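Local coordinates for protein cyclopenase asqI (Emericella nidulans, PDB 5YY3) that converts 4'-methoxycyclopenin into 4'-methoxyviridicatin with release of methyl isocyanate, a zinc-dependent step of aspoquinolone mycotoxin biosynthesis, at residues 237-242 against 396-401; 297-302 against 400-405. One frame throughout, in Å; residues are numbered along the deposited sequence.

Contact 1: 237-242 against 396-401; sequences VRPWNQ and WYKHLQ
The backbone carbonyl of Trp240 lies over one face of the His399 imidazole, its O 3.3 Å from His399 CG and toward the ring's rim. Trp240 is the centre of an inverse gamma turn. Within its own helix His399 packs on Trp396, its CD2 3.7 Å above one face of the Trp396 ring, while its NE2 is hydrogen-bonded to Tyr243. The two tryptophans meet obliquely, planes at 57°: CD1 of Trp240 comes to the edge of the Trp396 benzo ring, 3.6 Å from CE3, and Trp396 NE1 is hydrogen-bonded to His356. The Trp396 side chain is about 7 Å from that of the zinc ligand His218. At the Val237 end, Lys398 reaches out from the helix with CG anti to its backbone N (chi1 -174°) and stays extended, its CG 3.8 Å from Pro239 CB. That reach delivers NZ to Val237 O at 2.8 Å, in the carbonyl plane. Glu226 of helix 210-231 forms a salt bridge with the same NZ and accepts from Val237 N. The buried ammonium thus has a carboxylate and a carbonyl as partners, which probably keeps it charged and joins the loop to two helices of the hemocyanin-type domain.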
loop_
_atom_site.group_PDB
_atom_site.type_symbol
_atom_site.label_atom_id
_atom_site.label_comp_id
_atom_site.label_asym_id
_atom_site.label_seq_id
_atom_site.Cartn_x
_atom_site.Cartn_y
_atom_site.Cartn_z
ATOM N N VAL A 237 -3.750 0.684 18.730
ATOM C CA VAL A 237 -4.971 -0.085 18.928
ATOM C C VAL A 237 -6.130 0.773 19.437
ATOM O O VAL A 237 -5.949 1.582 20.357
ATOM C CB VAL A 237 -4.722 -1.235 19.906
ATOM C CG1 VAL A 237 -6.024 -1.743 20.479
ATOM C CG2 VAL A 237 -3.947 -2.350 19.208
ATOM N N ARG A 238 -7.314 0.606 18.835
ATOM C CA ARG A 238 -8.532 1.217 19.367
ATOM C C ARG A 238 -9.023 0.387 20.543
ATOM O O ARG A 238 -9.397 -0.768 20.375
ATOM C CB ARG A 238 -9.626 1.328 18.306
ATOM C CG ARG A 238 -10.799 2.244 18.724
ATOM C CD ARG A 238 -12.058 2.020 17.853
ATOM N NE ARG A 238 -11.657 1.714 16.491
ATOM C CZ ARG A 238 -12.273 0.869 15.674
ATOM N NH1 ARG A 238 -13.363 0.211 16.043
ATOM N NH2 ARG A 238 -11.780 0.693 14.462
ATOM N N PRO A 239 -9.030 0.969 21.741
ATOM C CA PRO A 239 -9.479 0.162 22.885
ATOM C C PRO A 239 -10.949 -0.182 22.775
ATOM O O PRO A 239 -11.693 0.532 22.106
ATOM C CB PRO A 239 -9.213 1.067 24.087
ATOM C CG PRO A 239 -9.185 2.451 23.518
ATOM C CD PRO A 239 -8.655 2.340 22.121
ATOM N N TRP A 240 -11.352 -1.274 23.414
ATOM C CA TRP A 240 -12.753 -1.677 23.454
ATOM C C TRP A 240 -13.458 -0.936 24.571
ATOM O O TRP A 240 -13.961 -1.560 25.516
ATOM C CB TRP A 240 -12.865 -3.188 23.672
ATOM C CG TRP A 240 -14.244 -3.750 23.416
ATOM C CD1 TRP A 240 -15.198 -4.049 24.343
ATOM C CD2 TRP A 240 -14.802 -4.089 22.142
ATOM N NE1 TRP A 240 -16.313 -4.549 23.729
ATOM C CE2 TRP A 240 -16.099 -4.585 22.375
ATOM C CE3 TRP A 240 -14.326 -4.024 20.824
ATOM C CZ2 TRP A 240 -16.929 -5.009 21.345
ATOM C CZ3 TRP A 240 -15.147 -4.436 19.803
ATOM C CH2 TRP A 240 -16.442 -4.924 20.067
ATOM N N ASN A 241 -13.456 0.395 24.484
ATOM C CA ASN A 241 -14.059 1.243 25.516
ATOM C C ASN A 241 -15.565 1.411 25.317
ATOM O O ASN A 241 -16.316 1.540 26.287
ATOM C CB ASN A 241 -13.380 2.613 25.552
ATOM C CG ASN A 241 -12.005 2.574 26.222
ATOM O OD1 ASN A 241 -11.750 1.740 27.088
ATOM N ND2 ASN A 241 -11.111 3.467 25.805
ATOM N N GLN A 242 -15.985 1.415 24.051
ATOM C CA GLN A 242 -17.386 1.463 23.670
ATOM C C GLN A 242 -17.845 0.044 23.285
ATOM O O GLN A 242 -17.345 -0.546 22.329
ATOM C CB GLN A 242 -17.589 2.470 22.515
ATOM C CG GLN A 242 -17.009 3.883 22.797
ATOM C CD GLN A 242 -17.224 4.901 21.649
ATOM O OE1 GLN A 242 -17.730 4.560 20.567
ATOM N NE2 GLN A 242 -16.810 6.155 21.883
ATOM N N TRP A 396 -9.628 -5.627 23.935
ATOM C CA TRP A 396 -10.077 -5.760 25.314
ATOM C C TRP A 396 -8.927 -5.489 26.306
ATOM O O TRP A 396 -9.114 -4.753 27.284
ATOM C CB TRP A 396 -10.689 -7.146 25.563
ATOM C CG TRP A 396 -11.270 -7.287 26.956
ATOM C CD1 TRP A 396 -10.727 -7.975 27.997
ATOM C CD2 TRP A 396 -12.492 -6.712 27.448
ATOM N NE1 TRP A 396 -11.533 -7.869 29.108
ATOM C CE2 TRP A 396 -12.628 -7.095 28.797
ATOM C CE3 TRP A 396 -13.480 -5.894 26.886
ATOM C CZ2 TRP A 396 -13.707 -6.707 29.592
ATOM C CZ3 TRP A 396 -14.557 -5.511 27.670
ATOM C CH2 TRP A 396 -14.664 -5.920 29.011
ATOM N N TYR A 397 -7.746 -6.065 26.066
ATOM C CA TYR A 397 -6.597 -5.802 26.951
ATOM C C TYR A 397 -6.314 -4.300 27.054
ATOM O O TYR A 397 -5.993 -3.802 28.131
ATOM C CB TYR A 397 -5.331 -6.516 26.475
ATOM C CG TYR A 397 -5.410 -8.031 26.339
ATOM C CD1 TYR A 397 -6.329 -8.787 27.069
ATOM C CD2 TYR A 397 -4.560 -8.700 25.465
ATOM C CE1 TYR A 397 -6.383 -10.185 26.931
ATOM C CE2 TYR A 397 -4.609 -10.085 25.319
ATOM C CZ TYR A 397 -5.520 -10.822 26.054
ATOM O OH TYR A 397 -5.558 -12.192 25.898
ATOM N N LYS A 398 -6.448 -3.562 25.954
ATOM C CA LYS A 398 -6.190 -2.125 26.057
ATOM C C LYS A 398 -7.315 -1.432 26.833
ATOM O O LYS A 398 -7.078 -0.411 27.480
ATOM C CB LYS A 398 -6.005 -1.461 24.687
ATOM C CG LYS A 398 -5.587 0.012 24.827
ATOM C CD LYS A 398 -4.995 0.589 23.556
ATOM C CE LYS A 398 -4.867 2.111 23.646
ATOM N NZ LYS A 398 -4.412 2.726 22.345
ATOM N N HIS A 399 -8.526 -1.996 26.800
ATOM C CA HIS A 399 -9.607 -1.499 27.659
ATOM C C HIS A 399 -9.276 -1.715 29.126
ATOM O O HIS A 399 -9.416 -0.796 29.922
ATOM C CB HIS A 399 -10.940 -2.174 27.339
ATOM C CG HIS A 399 -12.057 -1.767 28.255
ATOM N ND1 HIS A 399 -12.431 -0.452 28.442
ATOM C CD2 HIS A 399 -12.891 -2.507 29.025
ATOM C CE1 HIS A 399 -13.441 -0.397 29.287
ATOM N NE2 HIS A 399 -13.742 -1.630 29.655
ATOM N N LEU A 400 -8.864 -2.930 29.488
ATOM C CA LEU A 400 -8.338 -3.181 30.838
ATOM C C LEU A 400 -7.282 -2.143 31.215
ATOM O O LEU A 400 -7.305 -1.592 32.321
ATOM C CB LEU A 400 -7.732 -4.591 30.944
ATOM C CG LEU A 400 -8.719 -5.724 30.677
ATOM C CD1 LEU A 400 -8.018 -7.066 30.748
ATOM C CD2 LEU A 400 -9.865 -5.654 31.684
ATOM N N GLN A 401 -6.360 -1.866 30.287
ATOM C CA GLN A 401 -5.295 -0.899 30.557
ATOM C C GLN A 401 -5.867 0.482 30.913
ATOM O O GLN A 401 -5.259 1.239 31.686
ATOM C CB GLN A 401 -4.354 -0.776 29.359
ATOM C CG GLN A 401 -3.094 0.035 29.644
ATOM C CD GLN A 401 -2.394 0.499 28.370
ATOM O OE1 GLN A 401 -2.991 1.190 27.530
ATOM N NE2 GLN A 401 -1.119 0.123 28.220
#

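Contact 2: 297-302 against 400-405; sequences NIYAAI and LQYYGR
Ile298 opens the packing of two nearly parallel helices of the hemocyanin-type helical domain against Tyr403; their local axes cross at -15° and approach to 11.2 Å. At that spacing long aromatic side chains fill the interface, and Tyr299, Tyr402 and Tyr403 form an aromatic cluster. The CG2 branch of Ile298, anti to the backbone N, lies 3.6 Å from Tyr403 CE1; the two side chains cross at about a right angle. One residue on, Tyr299 brings its ring against both tyrosines of the partner helix. Its CE1 is 3.4 Å from Tyr403 CE1, with the ring planes inclined by 38°, whereas the Tyr402 plane is turned 85° from its own. The phenolic oxygen of Tyr299 comes in at the edge of the Tyr402 ring, with OH 3.2 Å from CE2 and 3.3 Å from CD2. Tyr402 packs on Gln242 of the second subunit, placing the cluster beside the subunit interface. Ile298, Ile302 and Tyr403 also touch helix 323-331, through Leu331 and Val327, so a third helix joins this apolar layer. A turn after Ile298, Ile302 sets its CD1 at the edge of the Tyr403 ring, near its plane and 4.2 Å from Tyr403 CD1.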
loop_
_atom_site.group_PDB
_atom_site.type_symbol
_atom_site.label_atom_id
_atom_site.label_comp_id
_atom_site.label_asym_id
_atom_site.label_seq_id
_atom_site.Cartn_x
_atom_site.Cartn_y
_atom_site.Cartn_z
ATOM N N ASN A 297 -19.920 1.875 36.702
ATOM C CA ASN A 297 -19.846 1.924 38.151
ATOM C C ASN A 297 -18.390 1.889 38.612
ATOM O O ASN A 297 -18.011 2.612 39.536
ATOM C CB ASN A 297 -20.654 0.778 38.768
ATOM C CG ASN A 297 -22.155 0.978 38.624
ATOM O OD1 ASN A 297 -22.622 2.087 38.378
ATOM N ND2 ASN A 297 -22.915 -0.095 38.793
ATOM N N ILE A 298 -17.571 1.072 37.949
ATOM C CA ILE A 298 -16.135 1.046 38.230
ATOM C C ILE A 298 -15.505 2.388 37.849
ATOM O O ILE A 298 -14.608 2.879 38.546
ATOM C CB ILE A 298 -15.441 -0.116 37.497
ATOM C CG1 ILE A 298 -16.048 -1.437 37.959
ATOM C CG2 ILE A 298 -13.921 -0.104 37.748
ATOM C CD1 ILE A 298 -15.470 -2.646 37.293
ATOM N N TYR A 299 -15.985 3.002 36.766
ATOM C CA TYR A 299 -15.498 4.332 36.395
ATOM C C TYR A 299 -15.790 5.332 37.513
ATOM O O TYR A 299 -14.908 6.081 37.964
ATOM C CB TYR A 299 -16.147 4.824 35.105
ATOM C CG TYR A 299 -15.621 4.230 33.805
ATOM C CD1 TYR A 299 -14.495 3.416 33.773
ATOM C CD2 TYR A 299 -16.262 4.503 32.602
ATOM C CE1 TYR A 299 -14.031 2.878 32.572
ATOM C CE2 TYR A 299 -15.801 3.988 31.413
ATOM C CZ TYR A 299 -14.685 3.178 31.397
ATOM O OH TYR A 299 -14.258 2.667 30.189
ATOM N N ALA A 300 -17.043 5.322 37.956
ATOM C CA ALA A 300 -17.546 6.271 38.945
ATOM C C ALA A 300 -16.830 6.117 40.281
ATOM O O ALA A 300 -16.467 7.105 40.929
ATOM C CB ALA A 300 -19.059 6.089 39.117
ATOM N N ALA A 301 -16.637 4.865 40.683
ATOM C CA ALA A 301 -15.939 4.529 41.916
ATOM C C ALA A 301 -14.493 5.035 41.929
ATOM O O ALA A 301 -14.016 5.538 42.940
ATOM C CB ALA A 301 -15.962 3.026 42.125
ATOM N N ILE A 302 -13.788 4.879 40.811
ATOM C CA ILE A 302 -12.400 5.315 40.722
ATOM C C ILE A 302 -12.302 6.841 40.849
ATOM O O ILE A 302 -11.450 7.355 41.562
ATOM C CB ILE A 302 -11.742 4.839 39.394
ATOM C CG1 ILE A 302 -11.500 3.328 39.441
ATOM C CG2 ILE A 302 -10.436 5.588 39.140
ATOM C CD1 ILE A 302 -11.075 2.703 38.134
ATOM N N LEU A 400 -8.864 -2.930 29.488
ATOM C CA LEU A 400 -8.338 -3.181 30.838
ATOM C C LEU A 400 -7.282 -2.143 31.215
ATOM O O LEU A 400 -7.305 -1.592 32.321
ATOM C CB LEU A 400 -7.732 -4.591 30.944
ATOM C CG LEU A 400 -8.719 -5.724 30.677
ATOM C CD1 LEU A 400 -8.018 -7.066 30.748
ATOM C CD2 LEU A 400 -9.865 -5.654 31.684
ATOM N N GLN A 401 -6.360 -1.866 30.287
ATOM C CA GLN A 401 -5.295 -0.899 30.557
ATOM C C GLN A 401 -5.867 0.482 30.913
ATOM O O GLN A 401 -5.259 1.239 31.686
ATOM C CB GLN A 401 -4.354 -0.776 29.359
ATOM C CG GLN A 401 -3.094 0.035 29.644
ATOM C CD GLN A 401 -2.394 0.499 28.370
ATOM O OE1 GLN A 401 -2.991 1.190 27.530
ATOM N NE2 GLN A 401 -1.119 0.123 28.220
ATOM N N TYR A 402 -7.037 0.803 30.362
ATOM C CA TYR A 402 -7.670 2.103 30.614
ATOM C C TYR A 402 -7.973 2.297 32.103
ATOM O O TYR A 402 -7.768 3.386 32.655
ATOM C CB TYR A 402 -8.947 2.253 29.771
ATOM C CG TYR A 402 -9.701 3.540 30.005
ATOM C CD1 TYR A 402 -9.049 4.762 29.969
ATOM C CD2 TYR A 402 -11.076 3.534 30.239
ATOM C CE1 TYR A 402 -9.726 5.954 30.188
ATOM C CE2 TYR A 402 -11.777 4.720 30.452
ATOM C CZ TYR A 402 -11.095 5.928 30.426
ATOM O OH TYR A 402 -11.772 7.114 30.628
ATOM N N TYR A 403 -8.426 1.242 32.768
ATOM C CA TYR A 403 -8.700 1.345 34.195
ATOM C C TYR A 403 -7.414 1.681 34.953
ATOM O O TYR A 403 -7.411 2.526 35.867
ATOM C CB TYR A 403 -9.325 0.055 34.716
ATOM C CG TYR A 403 -10.695 -0.221 34.135
ATOM C CD1 TYR A 403 -11.841 0.255 34.756
ATOM C CD2 TYR A 403 -10.836 -0.935 32.948
ATOM C CE1 TYR A 403 -13.094 0.006 34.223
ATOM C CE2 TYR A 403 -12.077 -1.178 32.402
ATOM C CZ TYR A 403 -13.203 -0.714 33.041
ATOM O OH TYR A 403 -14.442 -0.976 32.494
ATOM N N GLY A 404 -6.322 1.039 34.547
ATOM C CA GLY A 404 -4.997 1.369 35.052
ATOM C C GLY A 404 -4.598 2.818 34.841
ATOM O O GLY A 404 -4.037 3.435 35.738
ATOM N N ARG A 405 -4.879 3.374 33.667
ATOM C CA ARG A 405 -4.584 4.784 33.419
ATOM C C ARG A 405 -5.372 5.706 34.349
ATOM O O ARG A 405 -4.822 6.685 34.866
ATOM C CB ARG A 405 -4.873 5.153 31.963
ATOM C CG ARG A 405 -3.997 4.412 30.967
ATOM C CD ARG A 405 -4.334 4.799 29.530
ATOM N NE ARG A 405 -3.423 4.143 28.598
ATOM C CZ ARG A 405 -2.299 4.696 28.174
ATOM N NH1 ARG A 405 -1.964 5.902 28.614
ATOM N NH2 ARG A 405 -1.505 4.040 27.341
#

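Overall arrangement
From the N terminus the chain passes through helix 210-231 and enters the loop holding 237-242, the first half of contact 1, before reaching 297-302 on helix 288-304. Both segments are met by helix 391-410, where contact 1 closes a loop of 153 residues and contact 2 one of 97. Contact 2 opens inside contact 1, but its second segment runs beyond 401; the two ranges share Leu400 and Gln401. Their centres lie about 11 Å apart, and they meet where His399 CE1 packs 3.3 Å from Tyr299 OH. Helix 391-410 thus packs on the loop through 396-399 and on helix 288-304 through 402-403, and both contacts border the second subunit.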